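Local coordinates for beta-methylmalyl-CoA dehydratase (Chloroflexus aurantiacus, PDB 4E3E), which catalyses the reversible dehydration of beta-methylmalyl-CoA to mesaconyl-CoA in the glyoxylate assimilation cycle, at residues A190-L195 with L265-S270; I307-V312 with D343-M348; Q54-E59 with Y178-A183; Y199-K204 with S293-K298. One frame throughout, in Å; residues are numbered along the deposited sequence.

Contact 1: A190-L195 with L265-S270; sequences AGSNYL and LANALS
The type I beta turn L265-A268, which follows helix 250-265, lodges A266 and N267 against the loop that leaves helix 187-190 through A190 and G191. A266 CB packs on S192 CB at 3.8 Å, and N267 pushes its amide between A190 CB and the L195 CD2 methyl. With CG anti to the carbonyl carbon (chi1 -75°), N267 brings its modelled OD1 to 2.9 Å from Y194 O and 3.0 Å from S192 O; the amide orientation is uncertain and may well be the reverse of that modelled. Two waters tie the backbones together. One donates to both A190 O and A266 O, while the other donates to Y194 O and accepts from N267 N. Within the loop, S192 OG takes the Y194 N-H at 3.0 Å, which closes an ST turn. An alanine at N267 has no amide, which is likely to leave S192 O and Y194 O without a polar neighbour and to open a gap beside L195. The Y194 ring makes a cation-pi contact with K4 of the second subunit. A helix running through a tight turn into a strand of the surrounding sheet, here 270-278, fits the hotdog fold.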
loop_
_atom_site.group_PDB
_atom_site.type_symbol
_atom_site.label_atom_id
_atom_site.label_comp_id
_atom_site.label_asym_id
_atom_site.label_seq_id
_atom_site.Cartn_x
_atom_site.Cartn_y
_atom_site.Cartn_z
ATOM N N ALA A 190 1.521 22.271 13.230
ATOM C CA ALA A 190 1.501 22.542 11.800
ATOM C C ALA A 190 2.895 22.343 11.202
ATOM O O ALA A 190 3.029 21.815 10.108
ATOM C CB ALA A 190 0.994 23.939 11.514
ATOM N N GLY A 191 3.924 22.765 11.933
ATOM C CA GLY A 191 5.291 22.533 11.515
ATOM C C GLY A 191 6.081 23.773 11.133
ATOM O O GLY A 191 7.222 23.659 10.695
ATOM N N SER A 192 5.496 24.955 11.289
ATOM C CA SER A 192 6.226 26.190 10.992
ATOM C C SER A 192 5.650 27.378 11.728
ATOM O O SER A 192 4.450 27.423 12.014
ATOM C CB SER A 192 6.245 26.477 9.480
ATOM O OG SER A 192 6.943 27.679 9.196
ATOM N N ASN A 193 6.519 28.334 12.040
ATOM C CA ASN A 193 6.107 29.624 12.582
ATOM C C ASN A 193 5.756 30.637 11.500
ATOM O O ASN A 193 5.094 31.631 11.782
ATOM C CB ASN A 193 7.186 30.194 13.506
ATOM C CG ASN A 193 7.372 29.357 14.752
ATOM O OD1 ASN A 193 6.399 28.888 15.348
ATOM N ND2 ASN A 193 8.623 29.152 15.149
ATOM N N TYR A 194 6.175 30.364 10.264
ATOM C CA TYR A 194 5.931 31.259 9.136
ATOM C C TYR A 194 4.485 31.216 8.654
ATOM O O TYR A 194 3.979 30.177 8.239
ATOM C CB TYR A 194 6.912 30.961 7.992
ATOM C CG TYR A 194 8.351 31.273 8.362
ATOM C CD1 TYR A 194 8.794 32.596 8.461
ATOM C CD2 TYR A 194 9.264 30.256 8.626
ATOM C CE1 TYR A 194 10.109 32.896 8.805
ATOM C CE2 TYR A 194 10.581 30.547 8.973
ATOM C CZ TYR A 194 10.994 31.865 9.061
ATOM O OH TYR A 194 12.295 32.156 9.404
ATOM N N LEU A 195 3.830 32.369 8.711
ATOM C CA LEU A 195 2.443 32.505 8.267
ATOM C C LEU A 195 2.370 33.329 6.975
ATOM O O LEU A 195 3.398 33.747 6.430
ATOM C CB LEU A 195 1.571 33.098 9.393
ATOM C CG LEU A 195 1.453 32.220 10.640
ATOM C CD1 LEU A 195 0.690 32.932 11.758
ATOM C CD2 LEU A 195 0.791 30.884 10.307
ATOM N N LEU A 265 6.993 25.372 3.127
ATOM C CA LEU A 265 5.613 25.838 2.959
ATOM C C LEU A 265 4.631 25.071 3.855
ATOM O O LEU A 265 3.498 24.820 3.456
ATOM C CB LEU A 265 5.199 25.746 1.479
ATOM C CG LEU A 265 5.817 26.802 0.552
ATOM C CD1 LEU A 265 5.729 26.383 -0.905
ATOM C CD2 LEU A 265 5.178 28.177 0.779
ATOM N N ALA A 266 5.065 24.715 5.066
ATOM C CA ALA A 266 4.271 23.876 5.974
ATOM C C ALA A 266 2.868 24.425 6.279
ATOM O O ALA A 266 1.928 23.648 6.438
ATOM C CB ALA A 266 5.034 23.624 7.271
ATOM N N ASN A 267 2.716 25.748 6.353
ATOM C CA ASN A 267 1.389 26.317 6.659
ATOM C C ASN A 267 0.493 26.511 5.436
ATOM O O ASN A 267 -0.643 26.992 5.567
ATOM C CB ASN A 267 1.508 27.602 7.502
ATOM C CG ASN A 267 1.869 27.303 8.947
ATOM O OD1 ASN A 267 2.798 27.892 9.508
ATOM N ND2 ASN A 267 1.145 26.371 9.551
ATOM N N ALA A 268 0.995 26.123 4.250
ATOM C CA ALA A 268 0.168 26.096 3.040
ATOM C C ALA A 268 -0.754 24.885 3.148
ATOM O O ALA A 268 -0.524 23.844 2.518
ATOM C CB ALA A 268 1.023 26.027 1.782
ATOM N N LEU A 269 -1.806 25.039 3.942
ATOM C CA LEU A 269 -2.562 23.887 4.432
ATOM C C LEU A 269 -3.244 23.053 3.361
ATOM O O LEU A 269 -3.376 21.827 3.516
ATOM C CB LEU A 269 -3.575 24.323 5.480
ATOM C CG LEU A 269 -2.929 24.667 6.824
ATOM C CD1 LEU A 269 -4.046 24.882 7.819
ATOM C CD2 LEU A 269 -1.920 23.600 7.306
ATOM N N SER A 270 -3.673 23.709 2.282
ATOM C CA SER A 270 -4.360 23.006 1.201
ATOM C C SER A 270 -4.225 23.781 -0.086
ATOM O O SER A 270 -3.992 24.999 -0.071
ATOM C CB SER A 270 -5.841 22.810 1.527
ATOM O OG SER A 270 -6.522 24.057 1.536
HETATM O O HOH W 1 0.959 21.582 8.092
HETATM O O HOH W 2 4.760 27.907 6.491
#

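Contact 2: I307-V312 with D343-M348; sequences IGALRV and DYTVLM
V312 lies alongside Y344, pointing the same way, with V312 CB in CH-pi contact over one face of the ring, 4.2 Å from its centroid and displaced toward the rim. The chi1 of 58° places Y344 CG between its backbone N and carbonyl carbon, which swings the ring back against V312; Y344 OH bonds T314 OG1. The next bump is V346 CG2, which fits into a notch of the facing strand, 4.0 Å from V312 CG2 and 3.8 Å from L310 CB. L310 CD1 reaches the methyl of selenomethionine M348, 3.7 Å from CE, because M348 is bent at its last torsion (chi3 -63°). G308, facing M348, contributes backbone alone. Six backbone hydrogen bonds zip strands 307-318 and 338-349 as antiparallel neighbours in the second hotdog half of the sheet. On the opposite face A309 CB packs on T345 CG2 at 3.9 Å; at the strand end I307 CG2 leans on L347 CB. R311, stretched out from CG to NE, grips D343 side-on: NE meets the syn lone pair of OD1 at 2.9 Å and NH2 reaches OD2 at 2.8 Å, with guanidinium and carboxylate planes 33° apart. R311 NH1 makes a second salt bridge to D167.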
loop_
_atom_site.group_PDB
_atom_site.type_symbol
_atom_site.label_atom_id
_atom_site.label_comp_id
_atom_site.label_asym_id
_atom_site.label_seq_id
_atom_site.Cartn_x
_atom_site.Cartn_y
_atom_site.Cartn_z
ATOM N N ILE A 307 -7.269 33.867 6.863
ATOM C CA ILE A 307 -6.610 33.060 5.853
ATOM C C ILE A 307 -6.363 33.934 4.631
ATOM O O ILE A 307 -7.192 34.761 4.280
ATOM C CB ILE A 307 -7.486 31.845 5.434
ATOM C CG1 ILE A 307 -7.654 30.884 6.611
ATOM C CG2 ILE A 307 -6.847 31.069 4.280
ATOM C CD1 ILE A 307 -8.634 29.756 6.375
ATOM N N GLY A 308 -5.212 33.734 3.991
ATOM C CA GLY A 308 -4.863 34.423 2.759
ATOM C C GLY A 308 -4.450 33.422 1.696
ATOM O O GLY A 308 -4.263 32.234 1.987
ATOM N N ALA A 309 -4.311 33.899 0.463
ATOM C CA ALA A 309 -3.860 33.055 -0.629
ATOM C C ALA A 309 -2.448 33.404 -1.061
ATOM O O ALA A 309 -2.036 34.567 -1.014
ATOM C CB ALA A 309 -4.807 33.162 -1.817
ATOM N N LEU A 310 -1.713 32.389 -1.488
ATOM C CA LEU A 310 -0.438 32.597 -2.170
ATOM C C LEU A 310 -0.490 31.869 -3.490
ATOM O O LEU A 310 -0.934 30.711 -3.562
ATOM C CB LEU A 310 0.734 32.060 -1.349
ATOM C CG LEU A 310 1.031 32.659 0.031
ATOM C CD1 LEU A 310 2.049 31.787 0.763
ATOM C CD2 LEU A 310 1.524 34.098 -0.059
ATOM N N ARG A 311 -0.064 32.555 -4.540
ATOM C CA ARG A 311 0.103 31.910 -5.824
ATOM C C ARG A 311 1.541 31.428 -5.852
ATOM O O ARG A 311 2.469 32.221 -5.670
ATOM C CB ARG A 311 -0.189 32.857 -6.992
ATOM C CG ARG A 311 -0.123 32.158 -8.355
ATOM C CD ARG A 311 -0.440 33.097 -9.512
ATOM N NE ARG A 311 -0.495 32.372 -10.789
ATOM C CZ ARG A 311 -0.970 32.875 -11.928
ATOM N NH1 ARG A 311 -1.443 34.117 -11.976
ATOM N NH2 ARG A 311 -0.978 32.134 -13.027
ATOM N N VAL A 312 1.713 30.122 -6.049
ATOM C CA VAL A 312 3.015 29.481 -5.930
ATOM C C VAL A 312 3.361 28.789 -7.235
ATOM O O VAL A 312 2.497 28.156 -7.852
ATOM C CB VAL A 312 3.015 28.445 -4.776
ATOM C CG1 VAL A 312 4.378 27.743 -4.629
ATOM C CG2 VAL A 312 2.587 29.091 -3.456
ATOM N N ASP A 343 1.908 25.635 -11.258
ATOM C CA ASP A 343 1.520 26.970 -10.818
ATOM C C ASP A 343 0.141 26.811 -10.194
ATOM O O ASP A 343 -0.811 26.414 -10.864
ATOM C CB ASP A 343 1.510 27.902 -12.064
ATOM C CG ASP A 343 0.820 29.265 -11.842
ATOM O OD1 ASP A 343 0.253 29.597 -10.762
ATOM O OD2 ASP A 343 0.840 30.040 -12.814
ATOM N N TYR A 344 0.033 27.105 -8.903
ATOM C CA TYR A 344 -1.169 26.799 -8.162
ATOM C C TYR A 344 -1.332 27.800 -7.043
ATOM O O TYR A 344 -0.459 28.647 -6.809
ATOM C CB TYR A 344 -1.124 25.352 -7.613
ATOM C CG TYR A 344 0.060 25.063 -6.703
ATOM C CD1 TYR A 344 1.367 25.054 -7.209
ATOM C CD2 TYR A 344 -0.121 24.824 -5.329
ATOM C CE1 TYR A 344 2.458 24.801 -6.389
ATOM C CE2 TYR A 344 0.973 24.570 -4.497
ATOM C CZ TYR A 344 2.266 24.555 -5.042
ATOM O OH TYR A 344 3.366 24.304 -4.234
ATOM N N THR A 345 -2.459 27.707 -6.359
ATOM C CA THR A 345 -2.795 28.636 -5.303
ATOM C C THR A 345 -3.104 27.874 -4.017
ATOM O O THR A 345 -3.958 26.956 -3.994
ATOM C CB THR A 345 -3.994 29.502 -5.706
ATOM O OG1 THR A 345 -3.658 30.250 -6.880
ATOM C CG2 THR A 345 -4.370 30.473 -4.590
ATOM N N VAL A 346 -2.409 28.263 -2.951
ATOM C CA VAL A 346 -2.582 27.633 -1.646
ATOM C C VAL A 346 -3.301 28.595 -0.715
ATOM O O VAL A 346 -3.297 29.817 -0.928
ATOM C CB VAL A 346 -1.233 27.221 -1.026
ATOM C CG1 VAL A 346 -0.542 26.172 -1.898
ATOM C CG2 VAL A 346 -0.326 28.448 -0.839
ATOM N N LEU A 347 -3.941 28.045 0.304
ATOM C CA LEU A 347 -4.488 28.845 1.383
ATOM C C LEU A 347 -3.525 28.731 2.563
ATOM O O LEU A 347 -2.999 27.645 2.820
ATOM C CB LEU A 347 -5.883 28.348 1.785
ATOM C CG LEU A 347 -6.957 28.236 0.692
ATOM C CD1 LEU A 347 -8.235 27.625 1.256
ATOM C CD2 LEU A 347 -7.252 29.590 0.057
HETATM N N MSE A 348 -3.302 29.838 3.274
HETATM C CA MSE A 348 -2.423 29.845 4.458
HETATM C C MSE A 348 -3.010 30.722 5.545
HETATM O O MSE A 348 -3.481 31.821 5.258
HETATM C CB MSE A 348 -1.044 30.359 4.039
HETATM C CG MSE A 348 -0.088 30.430 5.228
HETATM SE SE MSE A 348 1.767 30.822 4.656
HETATM C CE MSE A 348 2.311 29.280 3.526
#

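Contact 3: Q54-E59 with Y178-A183; sequences QSLGLE and YTVSAA
L56 O receives the backbone N-H of T179 at 2.9 Å, a nearly straight bond (169° at the hydrogen) whose donor is tilted 15° from the carbonyl plane. The same oxygen has Y178 CB close by, at 3.3 Å. L56 CA makes a bent CA-H...O contact with T179 O at 3.3 Å, so L56 and T179 meet through their backbones in both directions as helix 50-55 ends. That end is a Schellman motif: G57 has positive phi, and its N bonds back to Q54 O. Q54 NE2 adds a side-chain bond across the turn to E59 O at 2.9 Å. Beside the L56-T179 bond lie the carbon contacts. L56 CB rests on Y178 CB at 3.8 Å, and L56 CD2 runs alongside V180 CG2. L58 crosses Y178 obliquely, its CG 4.0 Å from Y178 CB. Y178 CG lies between its backbone N and carbonyl carbon (chi1 47°); Y178 CD2 still meets L58 CD1 at 4.1 Å, but the far end of the ring leads away, and Y178 OH bonds S270 OG. L58 also lies beside P62 and V98, assigned by similarity to substrate binding. The chemistry implies that one backbone bond, flanked by leucine, valine and tyrosine carbons, joins the helix end to the loop before helix 187-190 beside the probable substrate pocket, while R304 and D306 hold that loop from outside through Y178 O and V180 N.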
loop_
_atom_site.group_PDB
_atom_site.type_symbol
_atom_site.label_atom_id
_atom_site.label_comp_id
_atom_site.label_asym_id
_atom_site.label_seq_id
_atom_site.Cartn_x
_atom_site.Cartn_y
_atom_site.Cartn_z
ATOM N N GLN A 54 -10.668 19.277 12.610
ATOM C CA GLN A 54 -11.868 19.702 13.347
ATOM C C GLN A 54 -11.705 21.037 14.061
ATOM O O GLN A 54 -12.666 21.798 14.169
ATOM C CB GLN A 54 -12.327 18.625 14.325
ATOM C CG GLN A 54 -12.957 17.444 13.608
ATOM C CD GLN A 54 -13.148 16.241 14.500
ATOM O OE1 GLN A 54 -12.540 16.134 15.563
ATOM N NE2 GLN A 54 -13.983 15.311 14.057
ATOM N N SER A 55 -10.493 21.334 14.532
ATOM C CA SER A 55 -10.239 22.621 15.185
ATOM C C SER A 55 -10.350 23.774 14.176
ATOM O O SER A 55 -10.455 24.939 14.561
ATOM C CB SER A 55 -8.871 22.642 15.854
ATOM O OG SER A 55 -7.846 22.736 14.868
ATOM N N LEU A 56 -10.321 23.438 12.889
ATOM C CA LEU A 56 -10.512 24.425 11.833
ATOM C C LEU A 56 -11.948 24.432 11.328
ATOM O O LEU A 56 -12.269 25.144 10.375
ATOM C CB LEU A 56 -9.538 24.180 10.680
ATOM C CG LEU A 56 -8.063 24.146 11.091
ATOM C CD1 LEU A 56 -7.176 23.970 9.864
ATOM C CD2 LEU A 56 -7.656 25.379 11.897
ATOM N N GLY A 57 -12.808 23.645 11.970
ATOM C CA GLY A 57 -14.245 23.662 11.671
ATOM C C GLY A 57 -14.670 22.643 10.616
ATOM O O GLY A 57 -15.792 22.677 10.162
ATOM N N LEU A 58 -13.775 21.744 10.219
ATOM C CA LEU A 58 -14.113 20.669 9.280
ATOM C C LEU A 58 -14.704 19.475 10.025
ATOM O O LEU A 58 -14.528 19.350 11.247
ATOM C CB LEU A 58 -12.859 20.218 8.496
ATOM C CG LEU A 58 -12.294 21.259 7.520
ATOM C CD1 LEU A 58 -11.056 20.739 6.818
ATOM C CD2 LEU A 58 -13.333 21.725 6.492
ATOM N N GLU A 59 -15.411 18.606 9.332
ATOM C CA GLU A 59 -15.994 17.424 9.944
ATOM C C GLU A 59 -14.954 16.463 10.467
ATOM O O GLU A 59 -15.125 15.863 11.490
ATOM C CB GLU A 59 -16.895 16.699 8.967
ATOM C CG GLU A 59 -18.011 17.532 8.378
ATOM C CD GLU A 59 -18.860 16.772 7.385
ATOM O OE1 GLU A 59 -18.912 15.541 7.462
ATOM O OE2 GLU A 59 -19.490 17.407 6.528
ATOM N N TYR A 178 -12.544 26.121 5.608
ATOM C CA TYR A 178 -12.253 26.059 7.035
ATOM C C TYR A 178 -11.924 27.443 7.576
ATOM O O TYR A 178 -11.812 28.405 6.812
ATOM C CB TYR A 178 -11.139 25.050 7.318
ATOM C CG TYR A 178 -9.938 25.167 6.414
ATOM C CD1 TYR A 178 -8.935 26.088 6.680
ATOM C CD2 TYR A 178 -9.797 24.342 5.291
ATOM C CE1 TYR A 178 -7.821 26.194 5.852
ATOM C CE2 TYR A 178 -8.690 24.440 4.460
ATOM C CZ TYR A 178 -7.703 25.369 4.744
ATOM O OH TYR A 178 -6.586 25.472 3.929
ATOM N N THR A 179 -11.794 27.541 8.895
ATOM C CA THR A 179 -11.584 28.816 9.562
ATOM C C THR A 179 -10.460 28.676 10.565
ATOM O O THR A 179 -10.362 27.662 11.251
ATOM C CB THR A 179 -12.844 29.243 10.330
ATOM O OG1 THR A 179 -13.953 29.256 9.429
ATOM C CG2 THR A 179 -12.665 30.638 10.916
ATOM N N VAL A 180 -9.633 29.711 10.669
ATOM C CA VAL A 180 -8.491 29.693 11.568
ATOM C C VAL A 180 -8.643 30.782 12.618
ATOM O O VAL A 180 -9.014 31.905 12.293
ATOM C CB VAL A 180 -7.179 29.949 10.800
ATOM C CG1 VAL A 180 -5.995 29.969 11.752
ATOM C CG2 VAL A 180 -6.969 28.889 9.745
ATOM N N SER A 181 -8.368 30.458 13.876
ATOM C CA SER A 181 -8.103 31.518 14.848
ATOM C C SER A 181 -6.794 31.233 15.544
ATOM O O SER A 181 -6.458 30.071 15.796
ATOM C CB SER A 181 -9.247 31.692 15.850
ATOM O OG SER A 181 -9.465 30.511 16.591
ATOM N N ALA A 182 -6.045 32.298 15.821
ATOM C CA ALA A 182 -4.800 32.212 16.578
ATOM C C ALA A 182 -4.989 31.393 17.854
ATOM O O ALA A 182 -4.154 30.552 18.194
ATOM C CB ALA A 182 -4.302 33.608 16.915
ATOM N N ALA A 183 -6.110 31.625 18.531
ATOM C CA ALA A 183 -6.434 30.961 19.794
ATOM C C ALA A 183 -6.566 29.444 19.656
ATOM O O ALA A 183 -6.657 28.727 20.651
ATOM C CB ALA A 183 -7.711 31.552 20.379
#

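Contact 4: Y199-K204 with S293-K298; sequences YEVGEK and SEILAK
I295, on strand 288-300, plugs into the type II beta turn E200-E203 that leads into strand 204-212, outermost in the hotdog sheet of this chain. This is the tight part. G202 N donates to I295 O at 2.7 Å, and I295 N donates in turn to E203 O at 3.0 Å, so both backbone polar atoms of I295 are bonded to the turn. I295 CB sits 3.6 Å from E200 O, its CG1 flanks E203 CG, and its CD1 reaches Y199 CD2 at 4.1 Å with the two side chains crossing at about a right angle. Y199 OH is bound to G264 O, while E203 OE2 makes a salt bridge to K4 of the second subunit. Toward solvent the contact is looser. V201 drapes CG2 over K298 CB at 3.7 Å. K204 and E294 face each other as a non-hydrogen-bonded pair, and their charged ends, K204 NZ and E294 OE1, stay 4.4 Å apart, beyond a salt bridge. Beyond I295 the strand takes a classic beta bulge at L296 and A297, opposite R311. K298 then curls back through a bend about its CG-CD bond (chi3 -66°), and its ammonium also makes a cation-pi contact with W196. A methionine instead of K298 has no ammonium, which is likely to leave Y199 O without this donor and the W196 ring without its cation. K298 NZ meets Y199 O at 2.7 Å, in the carbonyl plane.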
loop_
_atom_site.group_PDB
_atom_site.type_symbol
_atom_site.label_atom_id
_atom_site.label_comp_id
_atom_site.label_asym_id
_atom_site.label_seq_id
_atom_site.Cartn_x
_atom_site.Cartn_y
_atom_site.Cartn_z
ATOM N N TYR A 199 5.692 35.554 4.242
ATOM C CA TYR A 199 6.232 35.200 2.935
ATOM C C TYR A 199 6.409 36.448 2.070
ATOM O O TYR A 199 5.600 37.375 2.134
ATOM C CB TYR A 199 5.358 34.124 2.276
ATOM C CG TYR A 199 5.605 32.769 2.883
ATOM C CD1 TYR A 199 4.911 32.352 4.025
ATOM C CD2 TYR A 199 6.586 31.914 2.351
ATOM C CE1 TYR A 199 5.165 31.117 4.602
ATOM C CE2 TYR A 199 6.849 30.676 2.926
ATOM C CZ TYR A 199 6.130 30.284 4.040
ATOM O OH TYR A 199 6.384 29.065 4.598
ATOM N N GLU A 200 7.496 36.485 1.301
ATOM C CA GLU A 200 7.826 37.633 0.462
ATOM C C GLU A 200 7.591 37.287 -0.996
ATOM O O GLU A 200 8.126 36.290 -1.494
ATOM C CB GLU A 200 9.288 38.049 0.663
ATOM C CG GLU A 200 9.592 38.593 2.051
ATOM C CD GLU A 200 11.057 38.462 2.433
ATOM O OE1 GLU A 200 11.937 38.697 1.571
ATOM O OE2 GLU A 200 11.331 38.123 3.604
ATOM N N VAL A 201 6.793 38.109 -1.676
ATOM C CA VAL A 201 6.505 37.904 -3.100
ATOM C C VAL A 201 7.829 37.957 -3.864
ATOM O O VAL A 201 8.633 38.865 -3.652
ATOM C CB VAL A 201 5.522 38.968 -3.624
ATOM C CG1 VAL A 201 5.364 38.855 -5.134
ATOM C CG2 VAL A 201 4.161 38.839 -2.921
ATOM N N GLY A 202 8.066 36.968 -4.684
ATOM C CA GLY A 202 9.303 36.826 -5.405
ATOM C C GLY A 202 10.365 35.993 -4.734
ATOM O O GLY A 202 11.314 35.628 -5.349
ATOM N N GLU A 203 10.159 35.641 -3.489
ATOM C CA GLU A 203 11.114 34.823 -2.804
ATOM C C GLU A 203 11.119 33.412 -3.338
ATOM O O GLU A 203 10.116 32.907 -3.760
ATOM C CB GLU A 203 10.916 34.872 -1.305
ATOM C CG GLU A 203 10.298 33.670 -0.683
ATOM C CD GLU A 203 10.226 33.778 0.813
ATOM O OE1 GLU A 203 9.203 34.186 1.325
ATOM O OE2 GLU A 203 11.191 33.439 1.470
ATOM N N LYS A 204 12.289 32.809 -3.326
ATOM C CA LYS A 204 12.474 31.454 -3.787
ATOM C C LYS A 204 12.878 30.566 -2.644
ATOM O O LYS A 204 13.639 30.958 -1.806
ATOM C CB LYS A 204 13.499 31.381 -4.893
ATOM C CG LYS A 204 13.134 32.215 -6.084
ATOM C CD LYS A 204 13.939 31.825 -7.281
ATOM C CE LYS A 204 14.243 33.042 -8.105
ATOM N NZ LYS A 204 14.043 32.709 -9.523
ATOM N N SER A 293 10.327 26.299 -4.884
ATOM C CA SER A 293 9.137 27.113 -5.128
ATOM C C SER A 293 9.430 28.601 -5.160
ATOM O O SER A 293 10.376 29.074 -4.525
ATOM C CB SER A 293 8.038 26.822 -4.101
ATOM O OG SER A 293 7.655 25.455 -4.182
ATOM N N GLU A 294 8.606 29.331 -5.906
ATOM C CA GLU A 294 8.644 30.791 -5.892
ATOM C C GLU A 294 7.279 31.296 -5.453
ATOM O O GLU A 294 6.257 30.731 -5.868
ATOM C CB GLU A 294 8.970 31.320 -7.282
ATOM C CG GLU A 294 8.931 32.837 -7.384
ATOM C CD GLU A 294 9.340 33.332 -8.753
ATOM O OE1 GLU A 294 9.697 32.503 -9.605
ATOM O OE2 GLU A 294 9.301 34.557 -8.967
ATOM N N ILE A 295 7.252 32.336 -4.612
ATOM C CA ILE A 295 5.991 33.004 -4.323
ATOM C C ILE A 295 5.740 33.989 -5.472
ATOM O O ILE A 295 6.371 35.061 -5.528
ATOM C CB ILE A 295 5.986 33.739 -2.956
ATOM C CG1 ILE A 295 6.439 32.818 -1.801
ATOM C CG2 ILE A 295 4.612 34.380 -2.699
ATOM C CD1 ILE A 295 5.615 31.546 -1.611
ATOM N N LEU A 296 4.851 33.610 -6.400
ATOM C CA LEU A 296 4.497 34.462 -7.550
ATOM C C LEU A 296 3.681 35.675 -7.129
ATOM O O LEU A 296 3.838 36.765 -7.685
ATOM C CB LEU A 296 3.707 33.675 -8.589
ATOM C CG LEU A 296 4.449 32.504 -9.234
ATOM C CD1 LEU A 296 3.530 31.768 -10.201
ATOM C CD2 LEU A 296 5.731 32.981 -9.911
ATOM N N ALA A 297 2.815 35.484 -6.134
ATOM C CA ALA A 297 1.875 36.523 -5.730
ATOM C C ALA A 297 1.288 36.205 -4.383
ATOM O O ALA A 297 1.240 35.030 -3.964
ATOM C CB ALA A 297 0.752 36.657 -6.755
ATOM N N LYS A 298 0.826 37.259 -3.715
ATOM C CA LYS A 298 0.128 37.144 -2.449
ATOM C C LYS A 298 -1.176 37.918 -2.578
ATOM O O LYS A 298 -1.172 39.076 -3.016
ATOM C CB LYS A 298 0.992 37.711 -1.316
ATOM C CG LYS A 298 0.309 37.736 0.043
ATOM C CD LYS A 298 1.128 38.468 1.113
ATOM C CE LYS A 298 2.420 37.749 1.456
ATOM N NZ LYS A 298 3.175 38.461 2.530
#

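Contact 2 lies close to contacts 4 and 1, with centres about 10 and 11 Å away; contacts 1 and 2 each touch all the others. Contacts 2 and 4 share neighbouring strands 307-318 and 288-300, joined by backbone bonds between R311 and the L296-A297 bulge. M348 packs against both N267 of contact 1 and Y199 of contact 4, and S270 O probably accepts a hydrogen bond from L347 N. Contact 3, whose centre is about 25 Å from that of contact 4, connects through Y178 to S270 and L347. Along the chain contact 3 closes first, contacts 1 and 4 alternate, and contact 2 comes last. The second hotdog half is thereby stitched to the end of helix 50-55 in the first.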